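Local coordinates for protein transcriptional regulator (Mesorhizobium loti, PDB 3BHQ) that probably binds DNA at cis-regulatory sites and controls transcription there, as other regulators of the TetR family do, at residues E89-I100 with L191-F202; K56-V64 with L114-L125. All coordinates share one frame; numbering follows the deposited sequence. Where two conformers were deposited one is given.

Contact 1 of 2, residues E89-I100 with L191-F202; sequences EGGLQQLARRLI and LERHADASVEAF
OD1 of D196 takes two N-H groups from R97. NE gives it a bond of 3.2 Å, and NH2 adds a weak one. R97 NH2 also bonds to D196 OD2 at 3.1 Å, with an N-H...O angle of 159°. The grip is side-on: NE and NH2 each face one carboxylate oxygen, both on syn lone pairs, and the two flat groups are nearly coplanar. R97 can reach this far because its chain is extended from CG to NE. E192 lies over one face of the guanidinium, its CG 3.7 Å from R97 NE. Its carboxylate stacks almost parallel to the guanidinium, so no N-H points at it, and the long bridge from R97 NH1 to E192 OE2 is one of charge alone. With an alanine at R97, D196 would probably lose its two-nitrogen grip and E192 a nearby positive charge, and a gap is likely to open among L191, E192, A195 and D196. The Q93 amide stacks on the D196 carboxylate. Q93 NE2 gives a hydrogen bond to a water, which donates to the backbone O of D196 and, in the conformer described, to E89 OE2. Away from this polar side the helices pack through small apolar groups. A96 CB meets A195 CB at 3.7 Å. V199 is a knob among E89, L92, Q93 and A96; its CG1 lies 3.6 Å from L92 CB. The I100 and L191 side chains slide past each other in opposite directions, CG2 of I100 touching CG of L191. The helix axes approach to 8.6 Å and run at 129° to each other. Paired alanines bring the two C-terminal-domain helices together in the middle, while the charges of R97, D196 and E192 join them along a more exposed side.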
loop_
_atom_site.group_PDB
_atom_site.type_symbol
_atom_site.label_atom_id
_atom_site.label_comp_id
_atom_site.label_asym_id
_atom_site.label_seq_id
_atom_site.Cartn_x
_atom_site.Cartn_y
_atom_site.Cartn_z
ATOM N N GLU A 89 -5.205 -13.673 22.839
ATOM C CA GLU A 89 -5.850 -12.414 22.471
ATOM C C GLU A 89 -5.019 -11.235 22.993
ATOM O O GLU A 89 -4.679 -10.359 22.223
ATOM C CB GLU A 89 -7.338 -12.291 22.840
ATOM C CG GLU A 89 -8.011 -11.096 22.097
ATOM C CD GLU A 89 -9.548 -11.115 22.081
ATOM O OE1 GLU A 89 -10.162 -11.638 23.035
ATOM O OE2 GLU A 89 -10.139 -10.576 21.114
ATOM N N GLY A 90 -4.676 -11.241 24.259
ATOM C CA GLY A 90 -3.818 -10.169 24.792
ATOM C C GLY A 90 -2.447 -10.120 24.130
ATOM O O GLY A 90 -1.934 -9.056 23.834
ATOM N N GLY A 91 -1.838 -11.289 23.913
ATOM C CA GLY A 91 -0.536 -11.374 23.287
ATOM C C GLY A 91 -0.554 -10.794 21.883
ATOM O O GLY A 91 0.312 -9.999 21.534
ATOM N N LEU A 92 -1.567 -11.169 21.111
ATOM C CA LEU A 92 -1.730 -10.626 19.745
ATOM C C LEU A 92 -2.038 -9.137 19.744
ATOM O O LEU A 92 -1.585 -8.427 18.836
ATOM C CB LEU A 92 -2.778 -11.404 18.945
ATOM C CG LEU A 92 -2.295 -12.756 18.411
ATOM C CD1 LEU A 92 -3.457 -13.694 18.071
ATOM C CD2 LEU A 92 -1.334 -12.553 17.240
ATOM N N GLN A 93 -2.836 -8.676 20.706
ATOM C CA GLN A 93 -3.114 -7.247 20.872
ATOM C C GLN A 93 -1.813 -6.484 21.101
ATOM O O GLN A 93 -1.573 -5.454 20.469
ATOM C CB GLN A 93 -4.051 -6.954 22.020
ATOM C CG GLN A 93 -5.495 -7.299 21.787
ATOM C CD GLN A 93 -6.359 -7.156 23.027
ATOM O OE1 GLN A 93 -5.860 -6.871 24.124
ATOM N NE2 GLN A 93 -7.651 -7.391 22.878
ATOM N N GLN A 94 -0.952 -7.000 21.998
ATOM C CA GLN A 94 0.332 -6.328 22.245
ATOM C C GLN A 94 1.197 -6.295 21.004
ATOM O O GLN A 94 1.799 -5.264 20.705
ATOM C CB GLN A 94 1.061 -6.922 23.484
ATOM C CG GLN A 94 0.317 -6.679 24.784
ATOM C CD GLN A 94 0.100 -5.188 25.050
ATOM O OE1 GLN A 94 1.054 -4.415 25.054
ATOM N NE2 GLN A 94 -1.144 -4.794 25.230
ATOM N N LEU A 95 1.241 -7.390 20.251
ATOM C CA LEU A 95 2.001 -7.418 18.987
ATOM C C LEU A 95 1.427 -6.417 17.982
ATOM O O LEU A 95 2.187 -5.629 17.393
ATOM C CB LEU A 95 1.992 -8.824 18.354
ATOM C CG LEU A 95 2.624 -9.018 16.973
ATOM C CD1 LEU A 95 4.093 -8.574 17.057
ATOM C CD2 LEU A 95 2.515 -10.440 16.479
ATOM N N ALA A 96 0.111 -6.465 17.800
ATOM C CA ALA A 96 -0.576 -5.569 16.826
ATOM C C ALA A 96 -0.347 -4.105 17.134
ATOM O O ALA A 96 -0.076 -3.299 16.232
ATOM C CB ALA A 96 -2.053 -5.846 16.781
ATOM N N ARG A 97 -0.453 -3.739 18.407
ATOM C CA ARG A 97 -0.208 -2.357 18.830
ATOM C C ARG A 97 1.229 -1.913 18.518
ATOM O O ARG A 97 1.442 -0.788 18.029
ATOM C CB ARG A 97 -0.532 -2.176 20.315
ATOM C CG ARG A 97 -2.007 -2.322 20.640
ATOM C CD ARG A 97 -2.198 -2.451 22.136
ATOM N NE ARG A 97 -3.583 -2.745 22.532
ATOM C CZ ARG A 97 -4.011 -2.720 23.802
ATOM N NH1 ARG A 97 -3.202 -2.383 24.811
ATOM N NH2 ARG A 97 -5.276 -3.009 24.087
ATOM N N ARG A 98 2.216 -2.790 18.756
ATOM C CA ARG A 98 3.622 -2.478 18.449
ATOM C C ARG A 98 3.859 -2.389 16.940
ATOM O O ARG A 98 4.588 -1.505 16.481
ATOM C CB ARG A 98 4.593 -3.499 19.059
ATOM C CG ARG A 98 4.634 -3.513 20.574
ATOM C CD ARG A 98 5.350 -2.288 21.187
ATOM N NE ARG A 98 6.789 -2.262 20.885
ATOM C CZ ARG A 98 7.424 -1.497 19.987
ATOM N NH1 ARG A 98 8.744 -1.630 19.860
ATOM N NH2 ARG A 98 6.791 -0.595 19.229
ATOM N N LEU A 99 3.250 -3.303 16.166
ATOM C CA LEU A 99 3.385 -3.301 14.684
ATOM C C LEU A 99 2.876 -2.001 14.100
ATOM O O LEU A 99 3.530 -1.425 13.215
ATOM C CB LEU A 99 2.634 -4.467 14.024
ATOM C CG LEU A 99 3.112 -5.896 14.258
ATOM C CD1 LEU A 99 2.123 -6.866 13.587
ATOM C CD2 LEU A 99 4.549 -6.105 13.744
ATOM N N ILE A 100 1.709 -1.556 14.551
ATOM C CA ILE A 100 1.144 -0.266 14.100
ATOM C C ILE A 100 2.093 0.864 14.400
ATOM O O ILE A 100 2.404 1.661 13.545
ATOM C CB ILE A 100 -0.206 0.089 14.786
ATOM C CG1 ILE A 100 -1.298 -0.809 14.228
ATOM C CG2 ILE A 100 -0.583 1.583 14.570
ATOM C CD1 ILE A 100 -2.640 -0.617 14.898
ATOM N N LEU A 191 -5.510 4.005 18.155
ATOM C CA LEU A 191 -4.498 2.984 17.781
ATOM C C LEU A 191 -4.859 1.611 18.385
ATOM O O LEU A 191 -4.940 0.607 17.660
ATOM C CB LEU A 191 -3.092 3.423 18.238
ATOM C CG LEU A 191 -1.875 2.535 17.896
ATOM C CD1 LEU A 191 -0.565 3.347 17.827
ATOM C CD2 LEU A 191 -1.683 1.314 18.841
ATOM N N GLU A 192 -5.114 1.603 19.700
ATOM C CA GLU A 192 -5.484 0.384 20.423
ATOM C C GLU A 192 -6.819 -0.204 19.946
ATOM O O GLU A 192 -6.905 -1.417 19.715
ATOM C CB GLU A 192 -5.489 0.623 21.945
ATOM C CG GLU A 192 -4.073 0.933 22.501
ATOM C CD GLU A 192 -4.041 1.240 24.001
ATOM O OE1 GLU A 192 -5.103 1.225 24.669
ATOM O OE2 GLU A 192 -2.930 1.499 24.510
ATOM N N ARG A 193 -7.852 0.630 19.775
ATOM C CA ARG A 193 -9.144 0.116 19.292
ATOM C C ARG A 193 -9.006 -0.586 17.944
ATOM O O ARG A 193 -9.651 -1.617 17.688
ATOM C CB ARG A 193 -10.211 1.209 19.161
ATOM C CG ARG A 193 -10.848 1.668 20.470
ATOM C CD ARG A 193 -12.218 2.298 20.196
ATOM N NE ARG A 193 -12.119 3.412 19.249
ATOM C CZ ARG A 193 -11.729 4.660 19.548
ATOM N NH1 ARG A 193 -11.396 5.024 20.800
ATOM N NH2 ARG A 193 -11.682 5.570 18.569
ATOM N N HIS A 194 -8.166 -0.003 17.089
ATOM C CA HIS A 194 -7.919 -0.537 15.751
ATOM C C HIS A 194 -7.181 -1.882 15.783
ATOM O O HIS A 194 -7.602 -2.835 15.154
ATOM C CB HIS A 194 -7.115 0.452 14.906
ATOM C CG HIS A 194 -6.983 0.025 13.483
ATOM N ND1 HIS A 194 -8.030 0.137 12.594
ATOM C CD2 HIS A 194 -5.969 -0.557 12.801
ATOM C CE1 HIS A 194 -7.656 -0.336 11.419
ATOM N NE2 HIS A 194 -6.424 -0.793 11.529
ATOM N N ALA A 195 -6.074 -1.914 16.512
ATOM C CA ALA A 195 -5.304 -3.137 16.666
ATOM C C ALA A 195 -6.187 -4.257 17.261
ATOM O O ALA A 195 -6.211 -5.372 16.746
ATOM C CB ALA A 195 -4.073 -2.879 17.559
ATOM N N ASP A 196 -6.966 -3.932 18.292
ATOM C CA ASP A 196 -7.796 -4.933 18.967
ATOM C C ASP A 196 -8.908 -5.496 18.108
ATOM O O ASP A 196 -9.179 -6.694 18.151
ATOM C CB ASP A 196 -8.374 -4.395 20.273
ATOM C CG ASP A 196 -7.311 -4.019 21.280
ATOM O OD1 ASP A 196 -6.081 -4.199 21.057
ATOM O OD2 ASP A 196 -7.735 -3.475 22.312
ATOM N N ALA A 197 -9.558 -4.629 17.323
ATOM C CA ALA A 197 -10.571 -5.071 16.384
ATOM C C ALA A 197 -9.970 -6.008 15.301
ATOM O O ALA A 197 -10.583 -7.007 14.943
ATOM C CB ALA A 197 -11.247 -3.843 15.729
ATOM N N SER A 198 -8.758 -5.700 14.831
ATOM C CA SER A 198 -8.054 -6.535 13.841
ATOM C C SER A 198 -7.737 -7.931 14.438
ATOM O O SER A 198 -7.879 -8.959 13.791
ATOM C CB SER A 198 -6.760 -5.884 13.351
ATOM O OG SER A 198 -6.983 -4.555 12.890
ATOM N N VAL A 199 -7.258 -7.936 15.683
ATOM C CA VAL A 199 -6.954 -9.181 16.406
ATOM C C VAL A 199 -8.204 -10.016 16.663
ATOM O O VAL A 199 -8.176 -11.238 16.519
ATOM C CB VAL A 199 -6.182 -8.885 17.702
ATOM C CG1 VAL A 199 -6.097 -10.134 18.637
ATOM C CG2 VAL A 199 -4.825 -8.352 17.366
ATOM N N GLU A 200 -9.317 -9.381 17.026
ATOM C CA GLU A 200 -10.579 -10.105 17.197
ATOM C C GLU A 200 -10.988 -10.830 15.930
ATOM O O GLU A 200 -11.367 -11.993 15.970
ATOM C CB GLU A 200 -11.694 -9.169 17.647
ATOM C CG GLU A 200 -13.026 -9.842 17.921
ATOM C CD GLU A 200 -14.055 -8.850 18.429
ATOM O OE1 GLU A 200 -13.928 -8.424 19.596
ATOM O OE2 GLU A 200 -14.989 -8.509 17.665
ATOM N N ALA A 201 -10.896 -10.137 14.793
ATOM C CA ALA A 201 -11.232 -10.757 13.521
ATOM C C ALA A 201 -10.258 -11.887 13.182
ATOM O O ALA A 201 -10.635 -12.961 12.725
ATOM C CB ALA A 201 -11.238 -9.697 12.413
ATOM N N PHE A 202 -8.966 -11.635 13.390
ATOM C CA PHE A 202 -7.926 -12.640 13.179
ATOM C C PHE A 202 -8.188 -13.921 13.973
ATOM O O PHE A 202 -8.086 -15.016 13.411
ATOM C CB PHE A 202 -6.544 -12.078 13.529
ATOM C CG PHE A 202 -5.424 -13.073 13.353
ATOM C CD1 PHE A 202 -4.767 -13.186 12.139
ATOM C CD2 PHE A 202 -5.022 -13.885 14.417
ATOM C CE1 PHE A 202 -3.726 -14.084 12.005
ATOM C CE2 PHE A 202 -3.994 -14.807 14.270
ATOM C CZ PHE A 202 -3.358 -14.900 13.059
HETATM O O HOH W 1 -8.864 -8.167 20.398
#

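Contact 2 of 2, residues K56-V64 with L114-L125; sequences KETLFGEVV and LIIANADRMPQL. With EDO (1,2-ethanediol), chain L; EDO (1,2-ethanediol), chain H.
F60 projects from helix 56-83 against L125, M122 and L114. F60 CB lies 4.2 Å from L125 CD2. F60 CG is anti to the backbone N (chi1 -157°), which carries the ring across to L125. L125 CD1 sits over one face, 3.7 Å from the F60 ring centroid and 20° off the normal, a CH-pi contact. F60 CD2 also meets the selenomethionine methyl, M122 CE, at 3.9 Å. Next, F60 CE2 comes near N118 ND2. At the tip, F60 CZ meets L114 CB at 4.1 Å, at the edge of the ring. N118 is turned back on its own helix end: ND2 and the backbone N both bond to L114 O, from opposite faces of the carbonyl.

Beside the ring, the other methyl of L125, CD2, lies 3.6 Å from G61 N. One turn on, V64 and I115 meet tip to tip. The polar edge belongs to E57, whose OE2 accepts from Q124 NE2 at 2.9 Å. The donor comes on the anti side, 27° out of the carboxylate plane. One water donates to E57 OE2 and to R121 O; another donates to E57 O and accepts from Q124 NE2.

F25 of helix 9-28 stacks with the F60 ring. The contact joins the start of helix 56-83 to the end of helix 106-117 and the start of helix 123-150, with helix 9-28 of the predicted DNA-binding part alongside. The second subunit packs nearby, its F180 against I115.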
loop_
_atom_site.group_PDB
_atom_site.type_symbol
_atom_site.label_atom_id
_atom_site.label_comp_id
_atom_site.label_asym_id
_atom_site.label_seq_id
_atom_site.Cartn_x
_atom_site.Cartn_y
_atom_site.Cartn_z
ATOM N N LYS A 56 25.544 8.030 -5.477
ATOM C CA LYS A 56 24.349 8.354 -4.749
ATOM C C LYS A 56 23.293 7.242 -4.873
ATOM O O LYS A 56 22.580 6.934 -3.900
ATOM C CB LYS A 56 23.829 9.717 -5.217
ATOM C CG LYS A 56 22.859 10.364 -4.286
ATOM C CD LYS A 56 22.559 11.824 -4.656
ATOM C CE LYS A 56 21.857 11.967 -5.991
ATOM N NZ LYS A 56 21.565 13.396 -6.311
ATOM N N GLU A 57 23.237 6.595 -6.041
ATOM C CA GLU A 57 22.280 5.500 -6.266
ATOM C C GLU A 57 22.586 4.292 -5.365
ATOM O O GLU A 57 21.679 3.695 -4.778
ATOM C CB GLU A 57 22.289 5.071 -7.747
ATOM C CG GLU A 57 21.391 3.898 -8.099
ATOM C CD GLU A 57 21.234 3.691 -9.602
ATOM O OE1 GLU A 57 22.148 4.096 -10.378
ATOM O OE2 GLU A 57 20.221 3.093 -9.986
ATOM N N THR A 58 23.851 3.913 -5.327
ATOM C CA THR A 58 24.343 2.831 -4.471
ATOM C C THR A 58 24.080 3.115 -3.002
ATOM O O THR A 58 23.590 2.240 -2.260
ATOM C CB THR A 58 25.829 2.543 -4.769
ATOM O OG1 THR A 58 25.998 2.242 -6.165
ATOM C CG2 THR A 58 26.354 1.376 -3.908
ATOM N N LEU A 59 24.367 4.348 -2.576
ATOM C CA LEU A 59 24.142 4.746 -1.202
ATOM C C LEU A 59 22.642 4.670 -0.830
ATOM O O LEU A 59 22.306 4.209 0.253
ATOM C CB LEU A 59 24.707 6.148 -0.978
ATOM C CG LEU A 59 24.577 6.762 0.424
ATOM C CD1 LEU A 59 24.958 5.831 1.579
ATOM C CD2 LEU A 59 25.382 8.082 0.549
ATOM N N PHE A 60 21.764 5.069 -1.748
ATOM C CA PHE A 60 20.300 4.984 -1.513
ATOM C C PHE A 60 19.906 3.501 -1.292
ATOM O O PHE A 60 19.089 3.176 -0.424
ATOM C CB PHE A 60 19.535 5.590 -2.694
ATOM C CG PHE A 60 18.114 6.074 -2.404
ATOM C CD1 PHE A 60 17.430 5.814 -1.207
ATOM C CD2 PHE A 60 17.429 6.760 -3.412
ATOM C CE1 PHE A 60 16.124 6.300 -1.019
ATOM C CE2 PHE A 60 16.115 7.222 -3.221
ATOM C CZ PHE A 60 15.492 7.005 -2.039
ATOM N N GLY A 61 20.516 2.592 -2.055
ATOM C CA GLY A 61 20.261 1.179 -1.869
ATOM C C GLY A 61 20.654 0.689 -0.482
ATOM O O GLY A 61 19.919 -0.073 0.154
ATOM N N GLU A 62 21.811 1.135 0.011
ATOM C CA GLU A 62 22.234 0.812 1.383
ATOM C C GLU A 62 21.311 1.402 2.467
ATOM O O GLU A 62 21.148 0.796 3.527
ATOM C CB GLU A 62 23.695 1.225 1.604
ATOM C CG GLU A 62 24.631 0.352 0.826
ATOM C CD GLU A 62 24.732 -1.063 1.410
ATOM O OE1 GLU A 62 24.885 -1.243 2.643
ATOM O OE2 GLU A 62 24.707 -1.989 0.636
ATOM N N VAL A 63 20.783 2.613 2.230
ATOM C CA VAL A 63 19.800 3.239 3.137
ATOM C C VAL A 63 18.578 2.322 3.243
ATOM O O VAL A 63 18.101 2.028 4.351
ATOM C CB VAL A 63 19.399 4.635 2.639
ATOM C CG1 VAL A 63 18.079 5.133 3.269
ATOM C CG2 VAL A 63 20.556 5.612 2.903
ATOM N N VAL A 64 18.094 1.860 2.098
ATOM C CA VAL A 64 16.891 0.963 2.076
ATOM C C VAL A 64 17.178 -0.311 2.856
ATOM O O VAL A 64 16.408 -0.722 3.733
ATOM C CB VAL A 64 16.370 0.670 0.658
ATOM C CG1 VAL A 64 15.274 -0.430 0.681
ATOM C CG2 VAL A 64 15.896 1.974 -0.032
ATOM N N LEU A 114 9.248 7.562 -1.086
ATOM C CA LEU A 114 10.400 7.763 -1.989
ATOM C C LEU A 114 10.740 6.504 -2.774
ATOM O O LEU A 114 11.051 6.592 -3.974
ATOM C CB LEU A 114 11.640 8.279 -1.241
ATOM C CG LEU A 114 11.519 9.641 -0.585
ATOM C CD1 LEU A 114 12.798 9.994 0.134
ATOM C CD2 LEU A 114 11.175 10.706 -1.600
ATOM N N ILE A 115 10.709 5.357 -2.097
ATOM C CA ILE A 115 10.990 4.075 -2.743
ATOM C C ILE A 115 9.973 3.845 -3.879
ATOM O O ILE A 115 10.356 3.522 -4.986
ATOM C CB ILE A 115 10.971 2.935 -1.724
ATOM C CG1 ILE A 115 12.175 3.065 -0.756
ATOM C CG2 ILE A 115 10.953 1.575 -2.458
ATOM C CD1 ILE A 115 12.028 2.223 0.584
ATOM N N ILE A 116 8.688 4.093 -3.605
ATOM C CA ILE A 116 7.632 3.939 -4.628
ATOM C C ILE A 116 7.754 4.952 -5.743
ATOM O O ILE A 116 7.600 4.609 -6.921
ATOM C CB ILE A 116 6.216 3.992 -3.941
ATOM C CG1 ILE A 116 6.022 2.757 -3.061
ATOM C CG2 ILE A 116 5.089 4.067 -5.018
ATOM C CD1 ILE A 116 4.886 2.768 -2.065
ATOM N N ALA A 117 8.065 6.196 -5.395
ATOM C CA ALA A 117 8.278 7.230 -6.405
ATOM C C ALA A 117 9.388 6.872 -7.405
ATOM O O ALA A 117 9.333 7.277 -8.572
ATOM C CB ALA A 117 8.578 8.594 -5.739
ATOM N N ASN A 118 10.386 6.130 -6.930
ATOM C CA ASN A 118 11.531 5.693 -7.734
ATOM C C ASN A 118 11.432 4.275 -8.305
ATOM O O ASN A 118 12.456 3.701 -8.731
ATOM C CB ASN A 118 12.794 5.873 -6.887
ATOM C CG ASN A 118 13.151 7.328 -6.723
ATOM O OD1 ASN A 118 13.535 7.982 -7.699
ATOM N ND2 ASN A 118 12.994 7.864 -5.512
ATOM N N ALA A 119 10.216 3.723 -8.364
ATOM C CA ALA A 119 9.974 2.365 -8.875
ATOM C C ALA A 119 10.481 2.161 -10.309
ATOM O O ALA A 119 10.975 1.092 -10.647
ATOM C CB ALA A 119 8.470 2.006 -8.799
ATOM N N ASP A 120 10.356 3.191 -11.142
ATOM C CA ASP A 120 10.820 3.118 -12.539
ATOM C C ASP A 120 12.254 3.552 -12.709
ATOM O O ASP A 120 13.003 2.913 -13.440
ATOM C CB ASP A 120 9.927 3.955 -13.462
ATOM C CG ASP A 120 8.524 3.389 -13.565
ATOM O OD1 ASP A 120 8.368 2.181 -13.877
ATOM O OD2 ASP A 120 7.575 4.138 -13.310
ATOM N N ARG A 121 12.636 4.633 -12.023
ATOM C CA ARG A 121 13.981 5.194 -12.111
ATOM C C ARG A 121 15.041 4.283 -11.484
ATOM O O ARG A 121 16.156 4.097 -12.043
ATOM C CB ARG A 121 13.984 6.533 -11.385
ATOM C CG ARG A 121 15.187 7.337 -11.584
ATOM C CD ARG A 121 15.074 8.610 -10.840
ATOM N NE ARG A 121 16.227 9.449 -11.127
ATOM C CZ ARG A 121 16.454 10.639 -10.595
ATOM N NH1 ARG A 121 15.599 11.174 -9.729
ATOM N NH2 ARG A 121 17.560 11.285 -10.954
HETATM N N MSE A 122 14.727 3.765 -10.288
HETATM C CA MSE A 122 15.673 2.901 -9.535
HETATM C C MSE A 122 14.848 1.737 -8.967
HETATM O O MSE A 122 14.567 1.689 -7.761
HETATM C CB MSE A 122 16.371 3.695 -8.434
HETATM C CG MSE A 122 17.358 4.735 -8.936
HETATM SE SE MSE A 122 18.187 5.838 -7.590
HETATM C CE MSE A 122 16.666 6.970 -7.227
ATOM N N PRO A 123 14.447 0.791 -9.835
ATOM C CA PRO A 123 13.565 -0.318 -9.445
ATOM C C PRO A 123 14.154 -1.177 -8.345
ATOM O O PRO A 123 13.403 -1.784 -7.597
ATOM C CB PRO A 123 13.369 -1.113 -10.744
ATOM C CG PRO A 123 14.396 -0.660 -11.656
ATOM C CD PRO A 123 14.874 0.677 -11.240
ATOM N N GLN A 124 15.486 -1.210 -8.250
ATOM C CA GLN A 124 16.149 -2.024 -7.224
ATOM C C GLN A 124 15.817 -1.642 -5.780
ATOM O O GLN A 124 15.914 -2.488 -4.891
ATOM C CB GLN A 124 17.655 -2.088 -7.441
ATOM C CG GLN A 124 18.445 -0.847 -7.141
ATOM C CD GLN A 124 18.402 0.240 -8.173
ATOM O OE1 GLN A 124 17.678 0.180 -9.173
ATOM N NE2 GLN A 124 19.240 1.273 -7.934
ATOM N N LEU A 125 15.455 -0.388 -5.552
ATOM C CA LEU A 125 15.145 0.091 -4.199
ATOM C C LEU A 125 13.886 -0.623 -3.694
ATOM O O LEU A 125 13.891 -1.186 -2.589
ATOM C CB LEU A 125 14.948 1.616 -4.155
ATOM C CG LEU A 125 16.143 2.482 -4.668
ATOM C CD1 LEU A 125 15.768 3.970 -4.650
ATOM C CD2 LEU A 125 17.410 2.172 -3.894
HETATM C C1 EDO L . 6.878 5.456 -10.493
HETATM O O1 EDO L . 6.778 5.938 -11.848
HETATM C C2 EDO L . 6.184 6.494 -9.627
HETATM O O2 EDO L . 6.826 7.787 -9.697
HETATM C C1 EDO H . 19.382 7.126 -11.085
HETATM O O1 EDO H . 18.670 7.979 -11.987
HETATM C C2 EDO H . 20.875 7.420 -11.182
HETATM O O2 EDO H . 21.179 8.640 -10.486
HETATM O O HOH W 2 20.767 1.190 -5.521
HETATM O O HOH W 3 18.686 2.888 -12.151
#

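Overall arrangement
Contacts 1 and 2 lie on opposite sides of the chain's centre. Their own centres are 32 Å apart, and their nearest atoms about 16 Å, so they do not touch. Helix 56-83 links them: it starts in contact 2, and its far part touches contact 1, where L82 meets L92. Helix 88-103 of contact 1 falls between the two segments of contact 2, and helix 188-206 comes after both, so the segments alternate. Contact 2 ties the predicted DNA-binding part to the C-terminal domain, whereas contact 1 lies wholly within that domain. In this family, ligand signals usually pass between such domains; whether these contacts carry one here is unknown. The 1,2-ethanediol molecules at contact 2 probably come from the crystallisation liquor.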